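Local coordinates for plantacyanin (Spinacia oleracea, PDB 1F56), which probably carries single electrons through a copper site, as a basic blue cupredoxin of the phytocyanin family with a beta-barrel fold, at residues K17-R20 with A21-L25. Sequence-based numbering, arbitrary orientation.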
ATOM      1  N   LYS A  17      -1.723  -9.168 -11.182  1.00 29.44           N
ATOM      2  CA  LYS A  17      -3.173  -9.051 -11.223  1.00 29.67           C
ATOM      3  C   LYS A  17      -3.594  -7.665 -11.704  1.00 28.89           C
ATOM      4  O   LYS A  17      -2.883  -6.679 -11.495  1.00 28.41           O
ATOM      5  CB  LYS A  17      -3.738  -9.379  -9.845  1.00 33.98           C
ATOM      6  CG  LYS A  17      -3.428 -10.827  -9.456  1.00 42.93           C
ATOM      7  CD  LYS A  17      -3.864 -11.194  -8.053  1.00 34.87           C
ATOM      8  CE  LYS A  17      -3.529 -12.656  -7.774  1.00 34.56           C
ATOM      9  NZ  LYS A  17      -3.818 -13.034  -6.360  1.00 52.97           N
ATOM     10  N   SER A  18      -4.740  -7.602 -12.377  1.00 24.15           N
ATOM     11  CA  SER A  18      -5.232  -6.354 -12.932  1.00 23.93           C
ATOM     12  C   SER A  18      -6.191  -5.613 -12.014  1.00 21.96           C
ATOM     13  O   SER A  18      -7.111  -6.200 -11.440  1.00 22.62           O
ATOM     14  CB  SER A  18      -5.917  -6.613 -14.284  1.00 30.39           C
ATOM     15  OG  SER A  18      -7.140  -7.311 -14.117  1.00 46.43           O
ATOM     16  N   PHE A  19      -5.982  -4.307 -11.897  1.00 20.23           N
ATOM     17  CA  PHE A  19      -6.832  -3.485 -11.046  1.00 21.26           C
ATOM     18  C   PHE A  19      -7.489  -2.365 -11.850  1.00 20.19           C
ATOM     19  O   PHE A  19      -7.009  -1.988 -12.927  1.00 19.68           O
ATOM     20  CB  PHE A  19      -6.016  -2.910  -9.886  1.00  8.84           C
ATOM     21  CG  PHE A  19      -5.481  -3.959  -8.941  1.00 26.25           C
ATOM     22  CD1 PHE A  19      -4.248  -4.568  -9.177  1.00 15.61           C
ATOM     23  CD2 PHE A  19      -6.219  -4.344  -7.809  1.00 23.22           C
ATOM     24  CE1 PHE A  19      -3.753  -5.546  -8.298  1.00 16.69           C
ATOM     25  CE2 PHE A  19      -5.731  -5.318  -6.930  1.00 20.23           C
ATOM     26  CZ  PHE A  19      -4.497  -5.916  -7.180  1.00 19.71           C
ATOM     27  N   ARG A  20      -8.596  -1.854 -11.320  1.00 15.31           N
ATOM     28  CA  ARG A  20      -9.362  -0.798 -11.966  1.00 14.84           C
ATOM     29  C   ARG A  20      -9.660   0.332 -11.001  1.00 18.18           C
ATOM     30  O   ARG A  20      -9.761   0.115  -9.786  1.00 20.51           O
ATOM     31  CB  ARG A  20     -10.684  -1.367 -12.493  1.00 14.62           C
ATOM     32  CG  ARG A  20     -10.495  -2.453 -13.547  1.00 15.48           C
ATOM     33  CD  ARG A  20     -10.056  -1.846 -14.853  1.00 17.77           C
ATOM     34  NE  ARG A  20     -10.003  -2.815 -15.945  1.00 32.33           N
ATOM     35  CZ  ARG A  20      -8.908  -3.482 -16.305  1.00 47.28           C
ATOM     36  NH1 ARG A  20      -8.955  -4.343 -17.312  1.00 49.62           N
ATOM     37  NH2 ARG A  20      -7.762  -3.282 -15.664  1.00 43.66           N
ATOM     38  N   ALA A  21      -9.803   1.537 -11.541  1.00 18.25           N
ATOM     39  CA  ALA A  21     -10.117   2.705 -10.720  1.00 20.59           C
ATOM     40  C   ALA A  21     -11.389   2.369  -9.946  1.00 17.85           C
ATOM     41  O   ALA A  21     -12.268   1.737 -10.487  1.00 17.12           O
ATOM     42  CB  ALA A  21     -10.349   3.920 -11.622  1.00 21.49           C
ATOM     43  N   GLY A  22     -11.488   2.765  -8.682  1.00 18.14           N
ATOM     44  CA  GLY A  22     -12.699   2.451  -7.936  1.00 13.43           C
ATOM     45  C   GLY A  22     -12.598   1.188  -7.083  1.00 15.14           C
ATOM     46  O   GLY A  22     -13.339   1.038  -6.122  1.00 14.86           O
ATOM     47  N   ASP A  23     -11.685   0.279  -7.418  1.00 14.39           N
ATOM     48  CA  ASP A  23     -11.521  -0.934  -6.622  1.00 18.87           C
ATOM     49  C   ASP A  23     -11.114  -0.572  -5.200  1.00 18.10           C
ATOM     50  O   ASP A  23     -10.440   0.439  -4.963  1.00 15.72           O
ATOM     51  CB  ASP A  23     -10.427  -1.842  -7.202  1.00 16.60           C
ATOM     52  CG  ASP A  23     -10.845  -2.537  -8.486  1.00 23.59           C
ATOM     53  OD1 ASP A  23     -12.048  -2.538  -8.836  1.00 18.28           O
ATOM     54  OD2 ASP A  23      -9.949  -3.095  -9.140  1.00 14.92           O
ATOM     55  N   VAL A  24     -11.502  -1.422  -4.261  1.00 15.95           N
ATOM     56  CA  VAL A  24     -11.168  -1.239  -2.855  1.00 15.24           C
ATOM     57  C   VAL A  24     -10.118  -2.289  -2.466  1.00 18.05           C
ATOM     58  O   VAL A  24     -10.313  -3.483  -2.688  1.00 16.88           O
ATOM     59  CB  VAL A  24     -12.423  -1.435  -1.950  1.00 18.09           C
ATOM     60  CG1 VAL A  24     -12.049  -1.257  -0.471  1.00 14.30           C
ATOM     61  CG2 VAL A  24     -13.533  -0.446  -2.356  1.00 13.83           C
ATOM     62  N   LEU A  25      -8.991  -1.849  -1.925  1.00 13.57           N
ATOM     63  CA  LEU A  25      -7.965  -2.793  -1.463  1.00 12.59           C
ATOM     64  C   LEU A  25      -8.115  -2.890   0.050  1.00 15.22           C
ATOM     65  O   LEU A  25      -8.298  -1.873   0.731  1.00 15.52           O
ATOM     66  CB  LEU A  25      -6.554  -2.292  -1.770  1.00 12.86           C
ATOM     67  CG  LEU A  25      -6.139  -2.196  -3.247  1.00 30.85           C
ATOM     68  CD1 LEU A  25      -4.645  -1.892  -3.347  1.00 24.58           C
ATOM     69  CD2 LEU A  25      -6.468  -3.502  -3.949  1.00 21.69           C
TER
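Arg20 and Asp23 close a type II beta turn, in which Asp23 N donates to Arg20 O at 3.1 Å, and the chain then enters strand 24-28. At the third position Gly22 has a positive phi (96°), where a beta carbon would press on the carbonyl oxygen of Ala21. The aspartate side chain reaches back across the turn: Asp23 OD2 accepts from Arg20 N at 2.9 Å in a nearly straight bond, the N-H arriving from above the carboxylate plane. Asp23 CG stands beside its own backbone N (chi1 -73°), which turns the carboxylate back against the Arg20 backbone. Its other oxygen, OD1, accepts from the chain terminus, Ala1 N.

The Phe19 ring leans on Leu25, with Phe19 CE2 3.6 Å from Leu25 CD2 in an oblique approach, while Tyr3 of strand 2-6 meets the same ring with its plane roughly perpendicular. Arg20 turns its guanidinium away from Asp23 and back along the chain, where Arg20 NH2 donates to Phe19 O at 3.1 Å from above the carbonyl plane. With an alanine at Asp23, Arg20 N would probably lose its OD2 acceptor and the Ala1 amino group its OD1 partner. The buried carboxylate thus bridges the turn and the N-terminus at an end of the barrel remote from the copper, its negative charge probably balanced in part by the terminal amine.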